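Local coordinates for protein listeriolysin O (Listeria monocytogenes, PDB 4CDB) that binds cholesterol-containing host membranes, inserts into them after a major conformational change, and lyses cells through the oligomeric pores it forms, at residues Lys380-His385 against Thr427-Leu432; Phe393-Asp398 against Lys413-Asn418; Ile439-Lys444 against Thr456-Arg461. One frame throughout, in Å; residues are numbered along the deposited sequence.

Contact 1 opens first, at strand 362-385, which runs out into the beta-sandwich domain, and closes only when strand 426-432 returns to it some forty residues later. Contact 2 lies inside that loop and closes before it, where strand 391-402 turns back as a hairpin and pairs with 408-414 and the turn that follows. Contact 3 comes afterwards, in series, as the next hairpin, from strand 436-449 to 452-463. Contacts 2 and 3 belong to one four-stranded antiparallel sheet, joined where 391-402 lies beside 436-449, while contact 1 lies in the opposing sheet. Between them pack Ile381, Ile383, Ile430 and Leu432 against Phe393, Trp397, Trp415 and Ile439.

Contact 1: residues Lys380-His385 against Thr427-Leu432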
loop_
_atom_site.group_PDB
_atom_site.type_symbol
_atom_site.label_atom_id
_atom_site.label_comp_id
_atom_site.label_asym_id
_atom_site.label_seq_id
_atom_site.Cartn_x
_atom_site.Cartn_y
_atom_site.Cartn_z
ATOM N N LYS A 380 -3.573 37.135 8.110
ATOM C CA LYS A 380 -3.468 38.545 8.458
ATOM C C LYS A 380 -4.811 39.095 8.922
ATOM O O LYS A 380 -5.865 38.678 8.437
ATOM C CB LYS A 380 -2.965 39.357 7.259
ATOM C CG LYS A 380 -1.571 38.973 6.779
ATOM C CD LYS A 380 -1.178 39.753 5.531
ATOM C CE LYS A 380 -1.234 41.250 5.782
ATOM N NZ LYS A 380 -0.854 42.036 4.577
ATOM N N ILE A 381 -4.768 40.020 9.875
ATOM C CA ILE A 381 -5.948 40.790 10.241
ATOM C C ILE A 381 -5.744 42.232 9.795
ATOM O O ILE A 381 -4.849 42.923 10.284
ATOM C CB ILE A 381 -6.225 40.748 11.751
ATOM C CG1 ILE A 381 -6.396 39.304 12.220
ATOM C CG2 ILE A 381 -7.472 41.552 12.088
ATOM C CD1 ILE A 381 -6.773 39.185 13.680
ATOM N N ASN A 382 -6.572 42.676 8.856
ATOM C CA ASN A 382 -6.431 44.006 8.280
ATOM C C ASN A 382 -7.415 44.995 8.897
ATOM O O ASN A 382 -8.630 44.839 8.767
ATOM C CB ASN A 382 -6.604 43.939 6.761
ATOM C CG ASN A 382 -5.693 42.907 6.120
ATOM O OD1 ASN A 382 -4.492 42.873 6.384
ATOM N ND2 ASN A 382 -6.267 42.049 5.283
ATOM N N ILE A 383 -6.881 46.006 9.576
ATOM C CA ILE A 383 -7.707 46.997 10.258
ATOM C C ILE A 383 -7.839 48.271 9.434
ATOM O O ILE A 383 -6.842 48.818 8.960
ATOM C CB ILE A 383 -7.117 47.379 11.631
ATOM C CG1 ILE A 383 -6.894 46.133 12.484
ATOM C CG2 ILE A 383 -8.027 48.371 12.349
ATOM C CD1 ILE A 383 -8.157 45.365 12.771
ATOM N N ASP A 384 -9.070 48.744 9.272
ATOM C CA ASP A 384 -9.314 50.007 8.588
ATOM C C ASP A 384 -10.278 50.875 9.388
ATOM O O ASP A 384 -11.445 50.529 9.563
ATOM C CB ASP A 384 -9.863 49.765 7.180
ATOM C CG ASP A 384 -9.873 51.024 6.335
ATOM O OD1 ASP A 384 -10.752 51.884 6.553
ATOM O OD2 ASP A 384 -9.001 51.153 5.451
ATOM N N HIS A 385 -9.776 52.006 9.873
ATOM C CA HIS A 385 -10.584 52.949 10.637
ATOM C C HIS A 385 -10.757 54.238 9.842
ATOM O O HIS A 385 -9.785 54.945 9.574
ATOM C CB HIS A 385 -9.922 53.230 11.991
ATOM C CG HIS A 385 -10.539 54.363 12.757
ATOM N ND1 HIS A 385 -11.834 54.788 12.560
ATOM C CD2 HIS A 385 -10.025 55.154 13.729
ATOM C CE1 HIS A 385 -12.093 55.797 13.374
ATOM N NE2 HIS A 385 -11.014 56.037 14.094
ATOM N N THR A 427 -4.866 52.606 9.343
ATOM C CA THR A 427 -4.728 51.291 8.728
ATOM C C THR A 427 -3.531 50.550 9.313
ATOM O O THR A 427 -2.485 51.147 9.569
ATOM C CB THR A 427 -4.558 51.385 7.199
ATOM O OG1 THR A 427 -3.490 52.290 6.888
ATOM C CG2 THR A 427 -5.839 51.874 6.544
ATOM N N SER A 428 -3.697 49.248 9.521
ATOM C CA SER A 428 -2.631 48.402 10.039
ATOM C C SER A 428 -2.965 46.933 9.808
ATOM O O SER A 428 -4.135 46.568 9.688
ATOM C CB SER A 428 -2.406 48.665 11.530
ATOM O OG SER A 428 -1.282 47.952 12.011
ATOM N N SER A 429 -1.937 46.094 9.745
ATOM C CA SER A 429 -2.134 44.661 9.548
ATOM C C SER A 429 -1.456 43.850 10.645
ATOM O O SER A 429 -0.272 44.036 10.929
ATOM C CB SER A 429 -1.611 44.220 8.177
ATOM O OG SER A 429 -2.444 44.690 7.130
ATOM N N ILE A 430 -2.216 42.952 11.261
ATOM C CA ILE A 430 -1.670 42.052 12.268
ATOM C C ILE A 430 -1.281 40.726 11.618
ATOM O O ILE A 430 -2.110 40.073 10.985
ATOM C CB ILE A 430 -2.690 41.777 13.382
ATOM C CG1 ILE A 430 -3.243 43.092 13.930
ATOM C CG2 ILE A 430 -2.057 40.947 14.488
ATOM C CD1 ILE A 430 -4.331 42.906 14.959
ATOM N N TYR A 431 -0.023 40.330 11.778
ATOM C CA TYR A 431 0.475 39.107 11.157
ATOM C C TYR A 431 0.382 37.921 12.110
ATOM O O TYR A 431 1.127 37.836 13.086
ATOM C CB TYR A 431 1.910 39.299 10.658
ATOM C CG TYR A 431 2.023 40.243 9.479
ATOM C CD1 TYR A 431 2.008 41.620 9.660
ATOM C CD2 TYR A 431 2.140 39.755 8.184
ATOM C CE1 TYR A 431 2.107 42.485 8.585
ATOM C CE2 TYR A 431 2.241 40.612 7.102
ATOM C CZ TYR A 431 2.224 41.976 7.307
ATOM O OH TYR A 431 2.324 42.826 6.231
ATOM N N LEU A 432 -0.542 37.011 11.816
ATOM C CA LEU A 432 -0.768 35.844 12.660
ATOM C C LEU A 432 -0.061 34.609 12.112
ATOM O O LEU A 432 -0.204 34.277 10.933
ATOM C CB LEU A 432 -2.268 35.565 12.797
ATOM C CG LEU A 432 -3.126 36.699 13.359
ATOM C CD1 LEU A 432 -4.583 36.274 13.445
ATOM C CD2 LEU A 432 -2.613 37.136 14.717
#
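The Tyr431 ring has the aliphatic chain of Lys380 running alongside it, both side chains pointing the same way; Lys380 CE comes obliquely to Tyr431 CE2, at 3.8 Å. The lysine chain is bent at chi3 (58°), which brings CE back over the neighbouring strand, where it also meets Ser429 CB. A second flat group on this side, the Asn382 amide, accepts a hydrogen bond at OD1 from Ser429 OG, 2.8 Å away and tilted 20° from the carbonyl plane. Its ND2 is bound to Asn468 and Asn470, so both ends of the amide are held. Further along, Thr427 CG2 packs 3.4 Å from Asp384 OD2, an oxygen that accepts a hydrogen bond from His425. Backbone pairing is antiparallel and regular, with Ile381 and Ile430 exchanging both N-H...O bonds (Ile430 N to Ile381 O, 2.8 Å) and Ile383 and Ser428 doing likewise. On the opposite face of the sheet, Ile381 CD1 meets Leu432 CD1 at 3.7 Å. This apolar face turns to Phe393, Ile395 and Trp397 of strand 391-402 and to Ile439 of strand 436-449, while strand 468-475 pairs with the other edge of 380-385.

Contact 2: residues Phe393-Asp398 against Lys413-Asn418; sequences FNISWD and KNWSEN
Ile395 O is gripped by two donors from the turn at 415-418. Trp415 N lies 3.0 Å from Ile395 O, almost in line with the carbonyl bond, whereas Asn418 ND2 approaches the same oxygen at 3.2 Å from well above the carbonyl plane. The other end of the Asn418 amide receives Ile395 N at OD1, over 2.8 Å and with a nearly straight N-H...O angle of 172°. One side chain thus binds both the N-H and the C=O of Ile395, taking the place of a strand backbone where the chain has turned away. The Asn394 amide stacks on that of Asn418, their planes 22° apart. A water bridges Phe393 N and Glu417 O. Before the turn, ordinary pairing holds Trp397 to Lys413. There the indole of Trp397, with CG set between backbone N and carbonyl carbon (chi1 64°), lies across the neighbouring strand and takes Lys413 CB over one face, 3.7 Å from the centroid of its five-membered ring, a CH-pi contact. Its NE1 is bound to Glu399. Trp415 presents its edge to Phe393 CB, at 3.9 Å from CZ3, and lies alongside Ile395, while Glu417 CB covers the centre of one ring face. The arrangement is a beta hairpin running into a type I turn, at the edge of one sheet of the beta-sandwich domain of cholesterol-dependent cytolysins.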
loop_
_atom_site.group_PDB
_atom_site.type_symbol
_atom_site.label_atom_id
_atom_site.label_comp_id
_atom_site.label_asym_id
_atom_site.label_seq_id
_atom_site.Cartn_x
_atom_site.Cartn_y
_atom_site.Cartn_z
ATOM N N PHE A 393 -8.968 49.769 19.806
ATOM C CA PHE A 393 -9.123 48.357 19.486
ATOM C C PHE A 393 -8.570 47.475 20.591
ATOM O O PHE A 393 -7.661 47.865 21.324
ATOM C CB PHE A 393 -8.414 48.023 18.171
ATOM C CG PHE A 393 -8.915 48.809 16.998
ATOM C CD1 PHE A 393 -8.365 50.044 16.688
ATOM C CD2 PHE A 393 -9.936 48.315 16.202
ATOM C CE1 PHE A 393 -8.827 50.774 15.608
ATOM C CE2 PHE A 393 -10.401 49.041 15.120
ATOM C CZ PHE A 393 -9.844 50.271 14.824
ATOM N N ASN A 394 -9.135 46.281 20.710
ATOM C CA ASN A 394 -8.565 45.253 21.564
ATOM C C ASN A 394 -8.595 43.910 20.846
ATOM O O ASN A 394 -9.640 43.265 20.752
ATOM C CB ASN A 394 -9.301 45.170 22.900
ATOM C CG ASN A 394 -8.552 44.336 23.916
ATOM O OD1 ASN A 394 -8.624 43.107 23.900
ATOM N ND2 ASN A 394 -7.820 45.000 24.803
ATOM N N ILE A 395 -7.445 43.502 20.322
ATOM C CA ILE A 395 -7.368 42.265 19.564
ATOM C C ILE A 395 -6.385 41.297 20.212
ATOM O O ILE A 395 -5.230 41.644 20.457
ATOM C CB ILE A 395 -6.973 42.534 18.101
ATOM C CG1 ILE A 395 -7.953 43.527 17.472
ATOM C CG2 ILE A 395 -6.932 41.238 17.311
ATOM C CD1 ILE A 395 -7.676 43.839 16.026
ATOM N N SER A 396 -6.860 40.088 20.500
ATOM C CA SER A 396 -6.047 39.074 21.163
ATOM C C SER A 396 -6.221 37.712 20.501
ATOM O O SER A 396 -7.169 37.495 19.743
ATOM C CB SER A 396 -6.414 38.980 22.646
ATOM O OG SER A 396 -7.779 38.631 22.813
ATOM N N TRP A 397 -5.296 36.800 20.792
ATOM C CA TRP A 397 -5.345 35.440 20.264
ATOM C C TRP A 397 -4.408 34.516 21.040
ATOM O O TRP A 397 -3.587 34.974 21.836
ATOM C CB TRP A 397 -4.984 35.423 18.776
ATOM C CG TRP A 397 -3.581 35.864 18.494
ATOM C CD1 TRP A 397 -2.474 35.070 18.398
ATOM C CD2 TRP A 397 -3.131 37.207 18.275
ATOM N NE1 TRP A 397 -1.364 35.835 18.132
ATOM C CE2 TRP A 397 -1.740 37.149 18.053
ATOM C CE3 TRP A 397 -3.770 38.450 18.246
ATOM C CZ2 TRP A 397 -0.978 38.291 17.803
ATOM C CZ3 TRP A 397 -3.010 39.581 17.999
ATOM C CH2 TRP A 397 -1.630 39.493 17.781
ATOM N N ASP A 398 -4.542 33.214 20.804
ATOM C CA ASP A 398 -3.673 32.223 21.430
ATOM C C ASP A 398 -2.752 31.589 20.396
ATOM O O ASP A 398 -3.159 31.351 19.258
ATOM C CB ASP A 398 -4.500 31.130 22.111
ATOM C CG ASP A 398 -5.193 31.616 23.367
ATOM O OD1 ASP A 398 -4.575 32.390 24.127
ATOM O OD2 ASP A 398 -6.358 31.225 23.595
ATOM N N LYS A 413 -1.724 36.054 23.374
ATOM C CA LYS A 413 -1.058 37.168 22.710
ATOM C C LYS A 413 -1.970 38.382 22.559
ATOM O O LYS A 413 -3.169 38.247 22.319
ATOM C CB LYS A 413 -0.515 36.732 21.346
ATOM C CG LYS A 413 0.606 35.708 21.433
ATOM C CD LYS A 413 1.852 36.313 22.065
ATOM C CE LYS A 413 2.607 35.291 22.905
ATOM N NZ LYS A 413 3.001 34.085 22.126
ATOM N N ASN A 414 -1.388 39.567 22.710
ATOM C CA ASN A 414 -2.121 40.812 22.532
ATOM C C ASN A 414 -1.492 41.686 21.457
ATOM O O ASN A 414 -0.269 41.761 21.341
ATOM C CB ASN A 414 -2.197 41.587 23.848
ATOM C CG ASN A 414 -3.237 41.027 24.795
ATOM O OD1 ASN A 414 -4.384 40.802 24.411
ATOM N ND2 ASN A 414 -2.840 40.794 26.040
ATOM N N TRP A 415 -2.339 42.338 20.668
ATOM C CA TRP A 415 -1.871 43.296 19.678
ATOM C C TRP A 415 -1.201 44.465 20.390
ATOM O O TRP A 415 -1.680 44.929 21.425
ATOM C CB TRP A 415 -3.036 43.797 18.826
ATOM C CG TRP A 415 -2.613 44.626 17.652
ATOM C CD1 TRP A 415 -1.398 44.612 17.030
ATOM C CD2 TRP A 415 -3.405 45.600 16.963
ATOM N NE1 TRP A 415 -1.387 45.514 15.993
ATOM C CE2 TRP A 415 -2.606 46.134 15.930
ATOM C CE3 TRP A 415 -4.712 46.071 17.115
ATOM C CZ2 TRP A 415 -3.074 47.116 15.057
ATOM C CZ3 TRP A 415 -5.174 47.045 16.248
ATOM C CH2 TRP A 415 -4.358 47.557 15.232
ATOM N N SER A 416 -0.090 44.933 19.834
ATOM C CA SER A 416 0.677 46.016 20.436
ATOM C C SER A 416 -0.103 47.327 20.482
ATOM O O SER A 416 0.173 48.189 21.315
ATOM C CB SER A 416 1.983 46.218 19.671
ATOM O OG SER A 416 1.716 46.596 18.334
ATOM N N GLU A 417 -1.072 47.479 19.584
ATOM C CA GLU A 417 -1.840 48.718 19.496
ATOM C C GLU A 417 -3.113 48.684 20.338
ATOM O O GLU A 417 -3.951 49.580 20.244
ATOM C CB GLU A 417 -2.185 49.038 18.038
ATOM C CG GLU A 417 -0.978 49.164 17.118
ATOM C CD GLU A 417 -0.085 50.346 17.461
ATOM O OE1 GLU A 417 -0.575 51.311 18.088
ATOM O OE2 GLU A 417 1.107 50.314 17.093
ATOM N N ASN A 418 -3.254 47.648 21.158
ATOM C CA ASN A 418 -4.419 47.523 22.030
ATOM C C ASN A 418 -4.582 48.713 22.974
ATOM O O ASN A 418 -3.601 49.217 23.526
ATOM C CB ASN A 418 -4.357 46.223 22.836
ATOM C CG ASN A 418 -4.890 45.028 22.065
ATOM O OD1 ASN A 418 -5.260 45.137 20.896
ATOM N ND2 ASN A 418 -4.929 43.874 22.723
HETATM O O HOH W 1 -6.422 50.824 19.652
#

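Contact 3: residues Ile439-Lys444 against Thr456-Arg461; sequences INVYAK and TVIDDR. With TAM (tris(hydroxyethyl)aminomethane), chain U; ACT (acetate ion), chain B.
A classic beta bulge interrupts this hairpin: Val457 and Ile458 both face Ala443, and both N-H groups bind its carbonyl, Val457 N at 2.7 Å from Ala443 O and Ile458 N a little farther. The register shifts by one residue there, and Lys444 then pairs with Thr456. On the face bearing Tyr442, the phenol, with CG opposite the backbone N (chi1 179°), extends across to Thr456, whose OG1 donates to Tyr442 OH over 3.0 Å. The Asp459 carboxylate stands at the ring edge, its plane 85° from that of the ring, with CG 3.7 Å from Tyr442 CD1. Arg461 holds this carboxylate side-on with two nitrogens, NE at 2.8 Å from Asp459 OD1 and NH2 to OD2, in a salt bridge within the strand. On the other face Ala443 and Val441 pack against Ile458. A bound tris(hydroxyethyl)aminomethane lies along the outer strand: its O5 accepts from Asp459 N at 2.6 Å and makes a very short contact with Asp460 OD1, whose OD2 is bound by Asn484. Lys444 NZ donates to an acetate, probably from the crystallisation liquor, and Lys444 makes a cation-pi contact with Trp454. The conserved undecapeptide, residues 445-455, joins the segments and forms the far end of this hairpin, including its turn, in the cytolysin beta sandwich.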
loop_
_atom_site.group_PDB
_atom_site.type_symbol
_atom_site.label_atom_id
_atom_site.label_comp_id
_atom_site.label_asym_id
_atom_site.label_seq_id
_atom_site.Cartn_x
_atom_site.Cartn_y
_atom_site.Cartn_z
ATOM N N ILE A 439 -9.227 33.855 17.762
ATOM C CA ILE A 439 -9.001 35.274 17.532
ATOM C C ILE A 439 -10.160 36.101 18.082
ATOM O O ILE A 439 -11.324 35.841 17.774
ATOM C CB ILE A 439 -8.793 35.583 16.032
ATOM C CG1 ILE A 439 -7.372 35.218 15.602
ATOM C CG2 ILE A 439 -9.048 37.049 15.742
ATOM C CD1 ILE A 439 -7.166 33.750 15.308
ATOM N N ASN A 440 -9.831 37.089 18.910
ATOM C CA ASN A 440 -10.827 37.997 19.461
ATOM C C ASN A 440 -10.655 39.408 18.906
ATOM O O ASN A 440 -9.570 39.983 18.977
ATOM C CB ASN A 440 -10.739 38.022 20.987
ATOM C CG ASN A 440 -10.912 36.648 21.603
ATOM O OD1 ASN A 440 -11.813 35.898 21.232
ATOM N ND2 ASN A 440 -10.038 36.308 22.543
ATOM N N VAL A 441 -11.726 39.960 18.349
ATOM C CA VAL A 441 -11.678 41.301 17.784
ATOM C C VAL A 441 -12.684 42.215 18.470
ATOM O O VAL A 441 -13.892 41.983 18.397
ATOM C CB VAL A 441 -11.956 41.280 16.272
ATOM C CG1 VAL A 441 -12.022 42.699 15.720
ATOM C CG2 VAL A 441 -10.890 40.470 15.555
ATOM N N TYR A 442 -12.175 43.245 19.142
ATOM C CA TYR A 442 -13.009 44.213 19.846
ATOM C C TYR A 442 -12.677 45.640 19.411
ATOM O O TYR A 442 -11.510 45.977 19.205
ATOM C CB TYR A 442 -12.822 44.071 21.360
ATOM C CG TYR A 442 -13.626 45.052 22.184
ATOM C CD1 TYR A 442 -14.935 44.768 22.552
ATOM C CD2 TYR A 442 -13.074 46.257 22.602
ATOM C CE1 TYR A 442 -15.672 45.658 23.308
ATOM C CE2 TYR A 442 -13.807 47.154 23.359
ATOM C CZ TYR A 442 -15.106 46.848 23.708
ATOM O OH TYR A 442 -15.842 47.733 24.461
ATOM N N ALA A 443 -13.701 46.479 19.280
ATOM C CA ALA A 443 -13.490 47.880 18.936
ATOM C C ALA A 443 -14.566 48.757 19.556
ATOM O O ALA A 443 -15.747 48.404 19.540
ATOM C CB ALA A 443 -13.463 48.062 17.425
ATOM N N LYS A 444 -14.149 49.894 20.105
ATOM C CA LYS A 444 -15.078 50.865 20.672
ATOM C C LYS A 444 -14.768 52.275 20.178
ATOM O O LYS A 444 -13.651 52.559 19.738
ATOM C CB LYS A 444 -15.049 50.825 22.202
ATOM C CG LYS A 444 -13.699 51.175 22.815
ATOM C CD LYS A 444 -13.741 51.080 24.336
ATOM C CE LYS A 444 -12.397 51.454 24.943
ATOM N NZ LYS A 444 -12.396 51.351 26.430
ATOM N N THR A 456 -19.401 50.357 22.260
ATOM C CA THR A 456 -18.858 49.179 21.598
ATOM C C THR A 456 -19.337 49.110 20.151
ATOM O O THR A 456 -20.532 49.230 19.880
ATOM C CB THR A 456 -19.258 47.883 22.334
ATOM O OG1 THR A 456 -18.716 47.897 23.661
ATOM C CG2 THR A 456 -18.734 46.660 21.594
ATOM N N VAL A 457 -18.400 48.929 19.226
ATOM C CA VAL A 457 -18.734 48.787 17.815
ATOM C C VAL A 457 -18.661 47.322 17.396
ATOM O O VAL A 457 -19.539 46.825 16.692
ATOM C CB VAL A 457 -17.787 49.613 16.922
ATOM C CG1 VAL A 457 -18.216 49.523 15.464
ATOM C CG2 VAL A 457 -17.767 51.055 17.377
ATOM N N ILE A 458 -17.602 46.639 17.830
ATOM C CA ILE A 458 -17.393 45.226 17.514
ATOM C C ILE A 458 -16.972 44.440 18.752
ATOM O O ILE A 458 -16.143 44.901 19.534
ATOM C CB ILE A 458 -16.282 45.038 16.454
ATOM C CG1 ILE A 458 -16.510 45.945 15.247
ATOM C CG2 ILE A 458 -16.188 43.577 16.009
ATOM C CD1 ILE A 458 -15.427 45.829 14.208
ATOM N N ASP A 459 -17.539 43.249 18.914
ATOM C CA ASP A 459 -17.126 42.333 19.973
ATOM C C ASP A 459 -17.260 40.890 19.491
ATOM O O ASP A 459 -18.149 40.160 19.927
ATOM C CB ASP A 459 -17.964 42.558 21.237
ATOM C CG ASP A 459 -17.330 41.953 22.484
ATOM O OD1 ASP A 459 -16.524 41.006 22.360
ATOM O OD2 ASP A 459 -17.644 42.427 23.596
ATOM N N ASP A 460 -16.376 40.485 18.581
ATOM C CA ASP A 460 -16.400 39.127 18.042
ATOM C C ASP A 460 -15.307 38.274 18.675
ATOM O O ASP A 460 -14.146 38.681 18.729
ATOM C CB ASP A 460 -16.248 39.144 16.520
ATOM C CG ASP A 460 -17.406 39.833 15.825
ATOM O OD1 ASP A 460 -18.506 39.894 16.415
ATOM O OD2 ASP A 460 -17.219 40.312 14.686
ATOM N N ARG A 461 -15.681 37.089 19.151
ATOM C CA ARG A 461 -14.761 36.249 19.907
ATOM C C ARG A 461 -14.605 34.854 19.309
ATOM O O ARG A 461 -15.493 34.364 18.609
ATOM C CB ARG A 461 -15.220 36.148 21.364
ATOM C CG ARG A 461 -15.643 37.482 21.956
ATOM C CD ARG A 461 -16.038 37.371 23.417
ATOM N NE ARG A 461 -16.619 38.620 23.901
ATOM C CZ ARG A 461 -16.884 38.880 25.178
ATOM N NH1 ARG A 461 -16.614 37.978 26.112
ATOM N NH2 ARG A 461 -17.413 40.046 25.520
HETATM C C TAM U . -22.548 43.188 18.253
HETATM C C1 TAM U . -23.390 42.750 19.449
HETATM C C2 TAM U . -21.106 42.691 18.326
HETATM C C3 TAM U . -22.633 44.709 18.152
HETATM C C4 TAM U . -22.656 41.785 20.373
HETATM C C5 TAM U . -20.504 42.542 16.931
HETATM C C6 TAM U . -21.438 45.405 18.795
HETATM N N TAM U . -23.154 42.629 17.045
HETATM O O4 TAM U . -22.580 42.369 21.679
HETATM O O5 TAM U . -19.112 42.231 17.045
HETATM O O6 TAM U . -21.503 45.265 20.220
HETATM C C ACT B . -10.999 54.072 28.381
HETATM O O ACT B . -10.832 53.131 27.576
HETATM O OXT ACT B . -11.998 54.133 29.130
HETATM C CH3 ACT B . -9.994 55.185 28.415
#